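Local coordinates for beta-glucuronidase (Dictyoglomus thermophilum, PDB 6XXW), which probably hydrolyses beta-D-glucuronides to release glucuronic acid, acting as a family 2 glycoside hydrolase, at residues F101-V106 with E138-N143; R42-K47 with R73-K78; G96-F101 with L119-E124; P55-D60 with G181-V186; K113-F118 with T146-P151. All coordinates share one frame; numbering follows the deposited sequence.

Overall arrangement
Following the chain from the N terminus, R42-K47 opens contact 2 and P55-D60 opens contact 4 before R73-K78 closes contact 2, so these two loops cross. Contact 4 stays open until G181-V186, and contacts 1, 3 and 5 all nest inside it. Those three cross one another: they open at G96-F101, F101-V106 and K113-F118 and close at L119-E124, E138-N143 and T146-P151. Contacts 1 and 2 belong to one antiparallel sheet, in which strands 134-142 and 73-81 are neighbours. Contact 3 sets strand 90-99 against 119-124, and contact 4 sets 55-60 against 181-186; strand 90-99 pairs with both 181-183 and 185-191. Contact 5 ties strand 109-115 to a loop facing the TIM barrel.

Contact 1 (F101-V106 with E138-N143); sequences FSEVYV and EIMVDN
F101-V106 and E138-N143 lie side by side as antiparallel strands of the family 2 sugar-binding domain, a jelly-roll type beta-sandwich; the strand axes run at 169° to each other. Three hydrogen-bonded pairs, F101 with D142, E103 with M140 and Y105 with E138, each exchange both N-H groups, which satisfies every amide and carbonyl of these six residues. F101 N to D142 O is practically straight, 178° at the hydrogen. Between them, S102, V104, I139 and V141 turn their backbone polar groups outward and are bonded by flanking strands, S102 and V104 by strand 109-115, I139 and V141 by strand 73-81.

M140 O carries a double load. E103 N reaches it at 3.0 Å and S102 OG at 2.9 Å, from opposite faces of the carbonyl plane. The serine hydroxyl gets there because it stands anti to its own amide nitrogen (chi1 -173°), which turns it across to the carbonyl of M140 on the partner strand.

On the face formed by F101, E103, Y105 and M140, the thioether chain bends at chi2 and chi3 and lays M140 CE over the carboxylate face, 3.5 Å from E103 CD. Y105 OH donates to E103 OE2 at 2.9 Å, coming from above the carboxylate plane. Replacing E103 with an alanine would probably cost the Y105 hydroxyl this acceptor and open a gap beside the M140 methyl. D142 OD1 is bonded to T144. On the reverse face I139 CG2 rests against S102 OG at 3.4 Å, and V104 CG2 sits 4.2 Å from I139 CG1.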
# COMPACT_ATOMS: atom_id res chain seq x y z
N PHE A 101 18.51 -3.99 32.58
CA PHE A 101 19.01 -4.51 33.85
C PHE A 101 18.36 -5.86 34.13
O PHE A 101 17.16 -6.04 33.88
CB PHE A 101 18.70 -3.56 35.02
CG PHE A 101 19.14 -2.15 34.80
CD1 PHE A 101 20.35 -1.70 35.31
CD2 PHE A 101 18.33 -1.24 34.12
CE1 PHE A 101 20.75 -0.38 35.12
CE2 PHE A 101 18.73 0.07 33.94
CZ PHE A 101 19.93 0.50 34.43
N SER A 102 19.14 -6.82 34.65
CA SER A 102 18.61 -8.17 34.82
C SER A 102 19.15 -8.80 36.10
O SER A 102 20.27 -8.52 36.54
CB SER A 102 18.95 -9.05 33.62
OG SER A 102 18.29 -10.31 33.72
N GLU A 103 18.33 -9.67 36.69
CA GLU A 103 18.70 -10.52 37.82
C GLU A 103 18.23 -11.94 37.56
O GLU A 103 17.10 -12.14 37.11
CB GLU A 103 18.09 -10.00 39.13
CG GLU A 103 18.66 -8.65 39.59
CD GLU A 103 17.78 -7.97 40.64
OE1 GLU A 103 18.13 -6.85 41.07
OE2 GLU A 103 16.74 -8.54 41.03
N VAL A 104 19.09 -12.93 37.83
CA VAL A 104 18.80 -14.33 37.52
C VAL A 104 18.73 -15.12 38.82
O VAL A 104 19.68 -15.11 39.62
CB VAL A 104 19.86 -14.94 36.59
CG1 VAL A 104 19.51 -16.38 36.29
CG2 VAL A 104 19.96 -14.15 35.31
N TYR A 105 17.62 -15.83 39.02
CA TYR A 105 17.40 -16.63 40.22
C TYR A 105 17.27 -18.10 39.85
O TYR A 105 16.47 -18.45 38.97
CB TYR A 105 16.15 -16.19 40.98
CG TYR A 105 16.18 -14.76 41.44
CD1 TYR A 105 15.91 -13.72 40.55
CD2 TYR A 105 16.45 -14.44 42.77
CE1 TYR A 105 15.93 -12.39 40.98
CE2 TYR A 105 16.47 -13.13 43.20
CZ TYR A 105 16.20 -12.11 42.30
OH TYR A 105 16.22 -10.80 42.71
N VAL A 106 18.00 -18.95 40.55
CA VAL A 106 17.88 -20.40 40.41
C VAL A 106 17.31 -20.93 41.72
O VAL A 106 17.96 -20.83 42.77
CB VAL A 106 19.23 -21.05 40.08
CG1 VAL A 106 19.12 -22.57 40.11
CG2 VAL A 106 19.74 -20.56 38.71
N GLU A 138 14.15 -18.09 37.35
CA GLU A 138 13.39 -16.86 37.18
C GLU A 138 14.35 -15.76 36.79
O GLU A 138 15.45 -15.65 37.34
CB GLU A 138 12.63 -16.50 38.46
CG GLU A 138 11.54 -17.52 38.80
CD GLU A 138 10.90 -17.25 40.14
OE1 GLU A 138 9.80 -16.66 40.15
OE2 GLU A 138 11.50 -17.63 41.18
N ILE A 139 13.95 -14.95 35.81
CA ILE A 139 14.78 -13.87 35.31
C ILE A 139 13.97 -12.59 35.40
O ILE A 139 12.88 -12.50 34.81
CB ILE A 139 15.28 -14.12 33.88
CG1 ILE A 139 16.16 -15.37 33.86
CG2 ILE A 139 16.04 -12.87 33.35
CD1 ILE A 139 16.54 -15.89 32.48
N MET A 140 14.46 -11.62 36.16
CA MET A 140 13.87 -10.29 36.20
C MET A 140 14.59 -9.43 35.17
O MET A 140 15.81 -9.46 35.06
CB MET A 140 14.00 -9.69 37.61
CG MET A 140 13.31 -8.35 37.82
SD MET A 140 14.17 -6.92 37.05
CE MET A 140 15.73 -6.90 37.95
N VAL A 141 13.81 -8.65 34.43
CA VAL A 141 14.35 -7.72 33.44
C VAL A 141 13.69 -6.37 33.68
O VAL A 141 12.47 -6.29 33.81
CB VAL A 141 14.10 -8.20 31.99
CG1 VAL A 141 14.70 -7.21 31.00
CG2 VAL A 141 14.66 -9.62 31.77
N ASP A 142 14.50 -5.31 33.71
CA ASP A 142 14.03 -3.95 33.95
C ASP A 142 14.43 -3.12 32.74
O ASP A 142 15.61 -3.09 32.38
CB ASP A 142 14.64 -3.39 35.24
CG ASP A 142 13.98 -2.09 35.72
OD1 ASP A 142 13.36 -1.37 34.93
OD2 ASP A 142 14.11 -1.78 36.92
N ASN A 143 13.45 -2.48 32.09
CA ASN A 143 13.73 -1.67 30.91
C ASN A 143 13.81 -0.18 31.22
O ASN A 143 13.87 0.63 30.29
CB ASN A 143 12.67 -1.93 29.82
CG ASN A 143 11.29 -1.51 30.24
OD1 ASN A 143 11.07 -1.17 31.40
ND2 ASN A 143 10.33 -1.54 29.30

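Contact 2 (R42-K47 with R73-K78); sequences RTESDK and RVYYKK
R42 lays its guanidinium flat on the ring of Y75: the two planes differ by 2° and their centres are 4.2 Å apart, an offset cation-pi stack. NH1 stands over the rim of the ring, 3.7 Å from Y75 CG, while NH2 lies nearer to CD1. The approach is set by the arginine's first torsion, which puts CG between the backbone N and the carbonyl carbon (chi1 62°); from there the chain runs extended to NE, with R42 CG passing Y75 CB at 3.9 Å. R42 NH2 is also bonded to D46 O at 3.0 Å, tilted out of the guanidinium plane, which helps to fix the rotation of the group over the ring.

E44 comes at the same tyrosine from its edge. Its CA lies 3.6 Å from Y75 CE1, near the plane of the ring, and its extended side chain runs past Y75 OH toward R73. There R73 NH1 meets the syn lone pair of E44 OE2 in a salt bridge, with carboxylate and guanidinium planes turned 71° apart; the modelled length, 2.5 Å, is short enough to be doubtful in detail. On the other face of the sheet T43 CG2 and V74 CG1 touch loosely, 4.2 Å apart.

R42 and Y75 exchange both backbone hydrogen bonds, whereas the E44 N to R73 O bond is weak and bent. The pairing ends as T43-D46 enters a type II beta turn, closed by D46 N to T43 O. This is an antiparallel strand end of the family 2 sugar-binding domain running out into a surface turn.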
# COMPACT_ATOMS: atom_id res chain seq x y z
N ARG A 42 5.25 -12.36 33.84
CA ARG A 42 4.37 -11.45 34.57
C ARG A 42 5.08 -10.12 34.73
O ARG A 42 6.29 -10.01 34.53
CB ARG A 42 3.98 -12.01 35.94
CG ARG A 42 5.17 -12.22 36.87
CD ARG A 42 4.77 -12.86 38.20
NE ARG A 42 5.93 -12.93 39.08
CZ ARG A 42 6.30 -11.93 39.87
NH1 ARG A 42 7.38 -12.05 40.62
NH2 ARG A 42 5.57 -10.82 39.91
N THR A 43 4.30 -9.09 35.07
CA THR A 43 4.86 -7.78 35.36
C THR A 43 4.91 -7.55 36.87
O THR A 43 4.37 -8.33 37.65
CB THR A 43 4.04 -6.66 34.68
OG1 THR A 43 2.70 -6.68 35.17
CG2 THR A 43 4.04 -6.83 33.16
N GLU A 44 5.58 -6.47 37.25
CA GLU A 44 5.90 -6.22 38.66
C GLU A 44 4.65 -6.20 39.53
O GLU A 44 3.63 -5.61 39.17
CB GLU A 44 6.64 -4.89 38.80
CG GLU A 44 7.51 -4.80 40.05
CD GLU A 44 8.52 -3.67 39.95
OE1 GLU A 44 8.33 -2.76 39.11
OE2 GLU A 44 9.50 -3.71 40.72
N SER A 45 4.74 -6.88 40.69
CA SER A 45 3.70 -6.88 41.71
C SER A 45 2.38 -7.45 41.21
O SER A 45 1.30 -7.12 41.71
CB SER A 45 3.48 -5.47 42.29
OG SER A 45 4.44 -5.19 43.32
N ASP A 46 2.44 -8.34 40.21
CA ASP A 46 1.26 -9.03 39.71
C ASP A 46 1.49 -10.53 39.84
O ASP A 46 2.58 -11.03 39.55
CB ASP A 46 0.98 -8.67 38.25
CG ASP A 46 -0.41 -9.11 37.81
OD1 ASP A 46 -0.98 -10.02 38.45
OD2 ASP A 46 -0.92 -8.54 36.82
N LYS A 47 0.45 -11.25 40.28
CA LYS A 47 0.60 -12.67 40.57
C LYS A 47 0.23 -13.58 39.40
O LYS A 47 0.65 -14.74 39.38
CB LYS A 47 -0.23 -13.06 41.79
N ARG A 73 9.75 -3.50 35.82
CA ARG A 73 10.30 -4.84 35.94
C ARG A 73 9.31 -5.88 35.45
O ARG A 73 8.11 -5.79 35.72
CB ARG A 73 10.68 -5.12 37.40
CG ARG A 73 11.88 -4.30 37.86
CD ARG A 73 12.27 -4.56 39.31
NE ARG A 73 13.19 -3.54 39.79
CZ ARG A 73 12.82 -2.42 40.42
NH1 ARG A 73 11.53 -2.17 40.64
NH2 ARG A 73 13.73 -1.55 40.83
N VAL A 74 9.82 -6.86 34.70
CA VAL A 74 9.02 -8.01 34.30
C VAL A 74 9.78 -9.25 34.76
O VAL A 74 10.97 -9.20 35.06
CB VAL A 74 8.73 -8.04 32.79
CG1 VAL A 74 8.12 -6.69 32.34
CG2 VAL A 74 10.00 -8.36 32.00
N TYR A 75 9.07 -10.37 34.83
CA TYR A 75 9.60 -11.59 35.44
C TYR A 75 9.27 -12.77 34.54
O TYR A 75 8.11 -12.98 34.20
CB TYR A 75 9.02 -11.80 36.84
CG TYR A 75 9.27 -10.62 37.74
CD1 TYR A 75 8.46 -9.49 37.70
CD2 TYR A 75 10.36 -10.62 38.61
CE1 TYR A 75 8.71 -8.39 38.50
CE2 TYR A 75 10.61 -9.52 39.43
CZ TYR A 75 9.78 -8.41 39.37
OH TYR A 75 10.03 -7.32 40.17
N TYR A 76 10.30 -13.51 34.15
CA TYR A 76 10.18 -14.74 33.38
C TYR A 76 10.41 -15.93 34.30
O TYR A 76 11.22 -15.85 35.22
CB TYR A 76 11.21 -14.77 32.26
CG TYR A 76 10.98 -13.80 31.12
CD1 TYR A 76 11.31 -12.46 31.24
CD2 TYR A 76 10.49 -14.25 29.89
CE1 TYR A 76 11.13 -11.57 30.17
CE2 TYR A 76 10.30 -13.37 28.82
CZ TYR A 76 10.62 -12.04 28.97
OH TYR A 76 10.44 -11.18 27.90
N LYS A 77 9.70 -17.04 34.05
CA LYS A 77 9.81 -18.23 34.89
C LYS A 77 9.71 -19.49 34.04
O LYS A 77 8.89 -19.56 33.12
CB LYS A 77 8.70 -18.26 35.95
CG LYS A 77 8.73 -19.51 36.84
CD LYS A 77 7.78 -19.38 38.02
CE LYS A 77 6.87 -20.58 38.13
NZ LYS A 77 5.78 -20.35 39.12
N LYS A 78 10.52 -20.49 34.38
CA LYS A 78 10.52 -21.76 33.65
C LYS A 78 11.08 -22.86 34.53
O LYS A 78 12.00 -22.64 35.31
CB LYS A 78 11.34 -21.68 32.35
CG LYS A 78 11.10 -22.84 31.40
CD LYS A 78 11.72 -22.63 30.04
CE LYS A 78 11.02 -23.48 28.99
NZ LYS A 78 11.93 -23.81 27.86

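Contact 3 (G96-F101 with L119-E124); sequences GAAAHF and LPFEAE
F121 reaches across to A98 with the far end of its ring, and the path begins at a CB that is itself remote from G96-F101. The first torsion sets CG between the backbone N and the carbonyl carbon (chi1 48°), which carries the ring toward the other segment. The H114 imidazole is stacked over one face, H114 CG lying 3.4 Å from F121 CD1. L119 O lies in the ring plane at the CD1 edge. Farther along the rim, V104 CG2 meets the ring edge 3.6 Å from F121 CE2. At the tip, F121 CZ touches A98 CB at 4.2 Å, with the methyl near the ring plane. F121 CZ also comes within 3.6 Å of S102 OG. This buried ring thus sits between strands of the jelly-roll type sugar-binding domain, where the chain of 90-99 turns a corner at G96 and a classic beta bulge follows at H100 and F101, both facing D142.

Nearer the corner the segments meet through backbone. P120 CA lies 3.2 Å from G96 O, and its CB follows at 3.5 Å; the proline nitrogen has no hydrogen to offer that carbonyl. A water spans the remaining separation, accepting from A98 N at 2.9 Å and donating to L119 O at 2.7 Å.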
# COMPACT_ATOMS: atom_id res chain seq x y z
N GLY A 96 21.86 -14.72 26.89
CA GLY A 96 22.50 -14.08 25.76
C GLY A 96 22.37 -12.56 25.80
O GLY A 96 23.32 -11.85 25.47
N ALA A 97 21.19 -12.06 26.17
CA ALA A 97 20.95 -10.63 26.31
C ALA A 97 19.59 -10.39 26.94
O ALA A 97 18.63 -11.12 26.65
CB ALA A 97 21.02 -9.91 24.94
N ALA A 98 19.52 -9.37 27.81
CA ALA A 98 18.25 -8.94 28.40
C ALA A 98 18.32 -7.43 28.63
O ALA A 98 19.20 -6.94 29.33
CB ALA A 98 17.98 -9.67 29.73
N ALA A 99 17.39 -6.68 28.03
CA ALA A 99 17.45 -5.22 28.03
C ALA A 99 16.56 -4.65 29.14
O ALA A 99 15.34 -4.81 29.08
CB ALA A 99 17.02 -4.67 26.67
N HIS A 100 17.14 -3.94 30.12
CA HIS A 100 18.53 -3.50 30.18
C HIS A 100 19.25 -3.90 31.47
O HIS A 100 20.46 -4.08 31.47
CB HIS A 100 18.60 -1.96 30.03
CG HIS A 100 17.96 -1.45 28.78
ND1 HIS A 100 18.59 -1.49 27.55
CD2 HIS A 100 16.74 -0.93 28.55
CE1 HIS A 100 17.78 -1.01 26.63
NE2 HIS A 100 16.64 -0.67 27.21
N PHE A 101 18.51 -3.99 32.58
CA PHE A 101 19.01 -4.51 33.85
C PHE A 101 18.36 -5.86 34.13
O PHE A 101 17.16 -6.04 33.88
CB PHE A 101 18.70 -3.56 35.02
CG PHE A 101 19.14 -2.15 34.80
CD1 PHE A 101 20.35 -1.70 35.31
CD2 PHE A 101 18.33 -1.24 34.12
CE1 PHE A 101 20.75 -0.38 35.12
CE2 PHE A 101 18.73 0.07 33.94
CZ PHE A 101 19.93 0.50 34.43
N LEU A 119 24.79 -7.53 25.81
CA LEU A 119 25.90 -8.46 25.97
C LEU A 119 25.51 -9.57 26.95
O LEU A 119 24.63 -9.37 27.80
CB LEU A 119 27.16 -7.74 26.45
CG LEU A 119 27.82 -6.86 25.38
CD1 LEU A 119 28.88 -5.94 25.99
CD2 LEU A 119 28.42 -7.66 24.21
N PRO A 120 26.13 -10.74 26.84
CA PRO A 120 25.69 -11.89 27.62
C PRO A 120 26.25 -11.89 29.04
O PRO A 120 27.24 -11.23 29.36
CB PRO A 120 26.25 -13.08 26.84
CG PRO A 120 27.49 -12.54 26.23
CD PRO A 120 27.19 -11.11 25.87
N PHE A 121 25.61 -12.69 29.89
CA PHE A 121 26.08 -12.83 31.26
C PHE A 121 25.77 -14.24 31.72
O PHE A 121 24.85 -14.88 31.21
CB PHE A 121 25.48 -11.78 32.21
CG PHE A 121 23.98 -11.64 32.09
CD1 PHE A 121 23.40 -10.93 31.04
CD2 PHE A 121 23.14 -12.16 33.06
CE1 PHE A 121 22.03 -10.78 30.94
CE2 PHE A 121 21.77 -12.02 32.97
CZ PHE A 121 21.21 -11.32 31.91
N GLU A 122 26.54 -14.71 32.70
CA GLU A 122 26.42 -16.09 33.11
C GLU A 122 26.88 -16.25 34.55
O GLU A 122 27.54 -15.38 35.12
CB GLU A 122 27.22 -17.02 32.19
CG GLU A 122 28.71 -16.78 32.22
CD GLU A 122 29.48 -17.85 31.45
OE1 GLU A 122 28.89 -18.49 30.55
OE2 GLU A 122 30.67 -18.05 31.76
N ALA A 123 26.52 -17.39 35.14
CA ALA A 123 26.98 -17.72 36.47
C ALA A 123 27.10 -19.23 36.57
O ALA A 123 26.43 -19.96 35.84
CB ALA A 123 26.03 -17.18 37.54
N GLU A 124 27.95 -19.69 37.48
CA GLU A 124 28.03 -21.11 37.78
C GLU A 124 27.00 -21.41 38.86
O GLU A 124 26.93 -20.69 39.86
CB GLU A 124 29.44 -21.51 38.23
CG GLU A 124 29.79 -22.94 37.87
CD GLU A 124 29.25 -23.93 38.88
OE1 GLU A 124 29.09 -23.56 40.06
OE2 GLU A 124 28.99 -25.09 38.49
O HOH W 1 22.20 -8.25 28.32

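Contact 4 (P55-D60 with G181-V186); sequences PASFND and GIHRPV
P55-F58 runs roughly antiparallel to G181-P185 in the jelly-roll type sugar-binding domain of family 2, their end-to-end directions 170° apart. A single backbone hydrogen bond crosses between the segments: A56 N donates to I182 O at 2.9 Å (154° at the hydrogen). The same carbonyl oxygen, I182 O, lies 3.2 Å from P55 CA.

Apolar contacts come from the prolines and F58. P55 CG faces P185 CD at 4.3 Å, and F58 CD2 passes G181 CA at 3.9 Å. G181 has phi and psi that suit glycine, and a side chain there would clash with A56 O.

Polar side chains meet at H183 and S57. H183 CG stands anti to the carbonyl carbon, bringing the imidazole back along 181-183 so that one face lies over G181 O and its edge runs beside the A56-S57 backbone. S57 OG is hydrogen-bonded to K315 N. An alanine at H183 is likely to open a gap between the S57 side chain and G181 O, where the ring now lies. R184 turns away to a salt bridge with E308, and A56 packs on V320 of a second subunit. At the imidazole edge, S57 OG and H183 NE2 are 2.7 Å apart.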
# COMPACT_ATOMS: atom_id res chain seq x y z
N PRO A 55 13.77 -16.65 22.90
CA PRO A 55 14.03 -15.22 22.99
C PRO A 55 13.05 -14.39 22.14
O PRO A 55 12.63 -14.81 21.07
CB PRO A 55 15.45 -15.10 22.43
CG PRO A 55 15.48 -16.15 21.37
CD PRO A 55 14.63 -17.29 21.88
N ALA A 56 12.72 -13.20 22.65
CA ALA A 56 11.82 -12.26 22.00
C ALA A 56 11.70 -11.01 22.85
O ALA A 56 11.87 -11.06 24.07
CB ALA A 56 10.42 -12.86 21.81
N SER A 57 11.39 -9.88 22.23
CA SER A 57 10.94 -8.74 23.00
C SER A 57 9.50 -9.03 23.40
O SER A 57 8.77 -9.66 22.64
CB SER A 57 10.99 -7.48 22.13
OG SER A 57 12.31 -7.18 21.73
N PHE A 58 9.07 -8.57 24.59
CA PHE A 58 7.69 -8.86 24.97
C PHE A 58 6.68 -7.86 24.42
O PHE A 58 5.47 -8.11 24.52
CB PHE A 58 7.55 -8.94 26.51
CG PHE A 58 7.89 -7.66 27.25
CD1 PHE A 58 7.03 -6.57 27.25
CD2 PHE A 58 9.07 -7.56 27.98
CE1 PHE A 58 7.36 -5.38 27.94
CE2 PHE A 58 9.40 -6.38 28.68
CZ PHE A 58 8.53 -5.30 28.66
N ASN A 59 7.13 -6.77 23.79
CA ASN A 59 6.27 -5.62 23.55
C ASN A 59 5.18 -5.90 22.51
O ASN A 59 4.05 -5.42 22.65
CB ASN A 59 7.12 -4.42 23.12
CG ASN A 59 8.23 -4.10 24.14
OD1 ASN A 59 9.27 -4.75 24.15
ND2 ASN A 59 7.99 -3.11 24.99
N ASP A 60 5.50 -6.66 21.45
CA ASP A 60 4.56 -6.86 20.35
C ASP A 60 3.90 -8.24 20.37
O ASP A 60 3.21 -8.60 19.40
CB ASP A 60 5.25 -6.64 19.01
CG ASP A 60 5.68 -5.18 18.79
OD1 ASP A 60 5.10 -4.29 19.44
OD2 ASP A 60 6.60 -4.94 17.99
N GLY A 181 12.92 -7.33 27.12
CA GLY A 181 12.71 -8.75 27.28
C GLY A 181 14.02 -9.49 27.19
O GLY A 181 15.10 -8.89 27.23
N ILE A 182 13.93 -10.81 27.07
CA ILE A 182 15.10 -11.66 26.91
C ILE A 182 15.30 -11.86 25.41
O ILE A 182 14.60 -12.66 24.78
CB ILE A 182 14.96 -13.00 27.63
CG1 ILE A 182 14.73 -12.78 29.14
CG2 ILE A 182 16.24 -13.84 27.44
CD1 ILE A 182 14.30 -14.04 29.87
N HIS A 183 16.28 -11.15 24.84
CA HIS A 183 16.42 -11.02 23.40
C HIS A 183 17.29 -12.10 22.77
O HIS A 183 17.26 -12.28 21.55
CB HIS A 183 16.98 -9.64 23.06
CG HIS A 183 16.02 -8.52 23.33
ND1 HIS A 183 16.43 -7.22 23.55
CD2 HIS A 183 14.67 -8.50 23.39
CE1 HIS A 183 15.38 -6.45 23.73
NE2 HIS A 183 14.29 -7.20 23.63
N ARG A 184 18.06 -12.83 23.56
CA ARG A 184 18.94 -13.86 23.03
C ARG A 184 18.83 -15.09 23.93
O ARG A 184 18.36 -14.99 25.07
CB ARG A 184 20.39 -13.35 22.93
CG ARG A 184 20.49 -12.15 21.98
CD ARG A 184 21.87 -11.53 21.89
NE ARG A 184 21.79 -10.22 21.25
CZ ARG A 184 22.69 -9.26 21.41
NH1 ARG A 184 23.75 -9.47 22.19
NH2 ARG A 184 22.55 -8.09 20.79
N PRO A 185 19.23 -16.26 23.42
CA PRO A 185 18.88 -17.52 24.10
C PRO A 185 19.43 -17.62 25.52
O PRO A 185 20.52 -17.14 25.83
CB PRO A 185 19.50 -18.58 23.19
CG PRO A 185 19.42 -17.97 21.82
CD PRO A 185 19.75 -16.51 22.06
N VAL A 186 18.63 -18.23 26.38
CA VAL A 186 19.04 -18.66 27.70
C VAL A 186 19.46 -20.12 27.59
O VAL A 186 18.69 -20.95 27.09
CB VAL A 186 17.90 -18.51 28.72
CG1 VAL A 186 18.37 -18.96 30.10
CG2 VAL A 186 17.37 -17.06 28.75

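Contact 5 (K113-F118 with T146-P151); sequences KHKGGF and TWDVLP
K115 reaches over V149 to the turn behind it, and these two residues, with F118, bury most of the area here. The lysine's CG stands anti to the backbone N (chi1 171°), and this together with the fully extended chain beyond it carries the methylenes past the valine: K115 CG and V149 CG2 are 3.9 Å apart. At the end of the chain K115 NZ donates to D148 O at 2.8 Å, coming from 48° above the carbonyl plane instead of along a lone pair. D148 OD1 is 3.9 Å from K115 NZ, a long salt bridge; D148 OD1 also accepts from T146 OG1 at 2.6 Å, within a type I turn from T146 to V149.

V149 points its CB toward the lysine and also packs on F101, so its side chain packs against residues of two neighbouring strands, F101 and K115. F118, at the other end, meets P151 just after its cis peptide: F118 CE2 touches P151 CD at 3.8 Å, the two side chains crossing at about a right angle. The F118 ring is further stacked with Y342. Between these ends a water links the backbones, accepting from G117 N at 2.7 Å and donating to L150 O at 2.8 Å.

K115 and V149 both lean on H390, and D148 on K386, in helix 385-402 of the TIM-barrel domain. The arrangement is thus a loop of the sugar-binding domain fitted between its own sheet and the barrel, at the domain interface of this family 2 fold.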
# COMPACT_ATOMS: atom_id res chain seq x y z
N LYS A 113 23.69 -10.75 38.46
CA LYS A 113 23.02 -9.53 38.06
C LYS A 113 23.79 -8.97 36.88
O LYS A 113 24.99 -9.23 36.72
CB LYS A 113 22.98 -8.51 39.20
N HIS A 114 23.11 -8.20 36.03
CA HIS A 114 23.80 -7.66 34.88
C HIS A 114 23.19 -6.34 34.45
O HIS A 114 21.97 -6.14 34.53
CB HIS A 114 23.79 -8.64 33.71
CG HIS A 114 24.64 -8.20 32.57
ND1 HIS A 114 24.11 -7.61 31.44
CD2 HIS A 114 25.98 -8.26 32.38
CE1 HIS A 114 25.10 -7.35 30.59
NE2 HIS A 114 26.24 -7.72 31.14
N LYS A 115 24.06 -5.46 33.97
CA LYS A 115 23.69 -4.13 33.52
C LYS A 115 24.13 -3.98 32.08
O LYS A 115 25.32 -4.14 31.77
CB LYS A 115 24.35 -3.06 34.40
CG LYS A 115 24.20 -1.65 33.88
CD LYS A 115 24.81 -0.68 34.87
CE LYS A 115 24.80 0.72 34.32
NZ LYS A 115 25.36 1.66 35.32
N GLY A 116 23.19 -3.64 31.21
CA GLY A 116 23.47 -3.52 29.80
C GLY A 116 22.69 -4.55 29.01
O GLY A 116 22.82 -5.75 29.26
N GLY A 117 21.90 -4.11 28.05
CA GLY A 117 20.98 -4.99 27.38
C GLY A 117 21.47 -5.72 26.14
O GLY A 117 20.65 -6.36 25.48
N PHE A 118 22.77 -5.65 25.79
CA PHE A 118 23.22 -6.17 24.51
C PHE A 118 24.45 -7.07 24.61
O PHE A 118 25.08 -7.36 23.58
CB PHE A 118 23.46 -5.02 23.54
CG PHE A 118 22.27 -4.14 23.40
CD1 PHE A 118 21.27 -4.45 22.50
CD2 PHE A 118 22.10 -3.05 24.24
CE1 PHE A 118 20.15 -3.66 22.40
CE2 PHE A 118 20.98 -2.26 24.15
CZ PHE A 118 20.00 -2.56 23.23
N THR A 146 18.42 4.95 32.52
CA THR A 146 19.01 6.00 33.34
C THR A 146 20.14 6.65 32.56
O THR A 146 20.54 6.17 31.49
CB THR A 146 19.56 5.47 34.67
OG1 THR A 146 20.76 4.73 34.42
CG2 THR A 146 18.54 4.57 35.38
N TRP A 147 20.70 7.73 33.11
CA TRP A 147 21.80 8.37 32.41
C TRP A 147 23.13 7.64 32.58
O TRP A 147 24.10 8.03 31.93
CB TRP A 147 21.96 9.83 32.85
CG TRP A 147 21.03 10.71 32.08
CD1 TRP A 147 19.87 11.27 32.53
CD2 TRP A 147 21.16 11.11 30.71
NE1 TRP A 147 19.27 11.99 31.53
CE2 TRP A 147 20.04 11.90 30.40
CE3 TRP A 147 22.12 10.87 29.72
CZ2 TRP A 147 19.86 12.47 29.14
CZ3 TRP A 147 21.93 11.43 28.46
CH2 TRP A 147 20.81 12.22 28.19
N ASP A 148 23.22 6.60 33.41
CA ASP A 148 24.47 5.86 33.50
C ASP A 148 24.37 4.43 32.98
O ASP A 148 25.24 3.61 33.28
CB ASP A 148 25.02 5.85 34.93
CG ASP A 148 23.99 5.51 35.95
OD1 ASP A 148 23.03 4.78 35.61
OD2 ASP A 148 24.13 5.98 37.10
N VAL A 149 23.35 4.12 32.19
CA VAL A 149 23.35 2.91 31.38
C VAL A 149 23.43 3.36 29.93
O VAL A 149 23.08 4.50 29.59
CB VAL A 149 22.11 2.02 31.62
CG1 VAL A 149 20.91 2.56 30.86
CG2 VAL A 149 22.40 0.55 31.24
N LEU A 150 23.91 2.47 29.06
CA LEU A 150 23.99 2.74 27.63
C LEU A 150 23.09 1.77 26.87
O LEU A 150 23.22 0.55 27.04
CB LEU A 150 25.43 2.60 27.10
CG LEU A 150 26.44 3.64 27.63
CD1 LEU A 150 27.84 3.24 27.24
CD2 LEU A 150 26.11 5.04 27.11
N PRO A 151 22.17 2.26 26.03
CA PRO A 151 21.94 3.68 25.77
C PRO A 151 21.15 4.36 26.89
O PRO A 151 20.34 3.71 27.54
CB PRO A 151 21.13 3.67 24.47
CG PRO A 151 20.34 2.41 24.57
CD PRO A 151 21.27 1.40 25.25
O HOH W 2 21.43 -1.42 27.77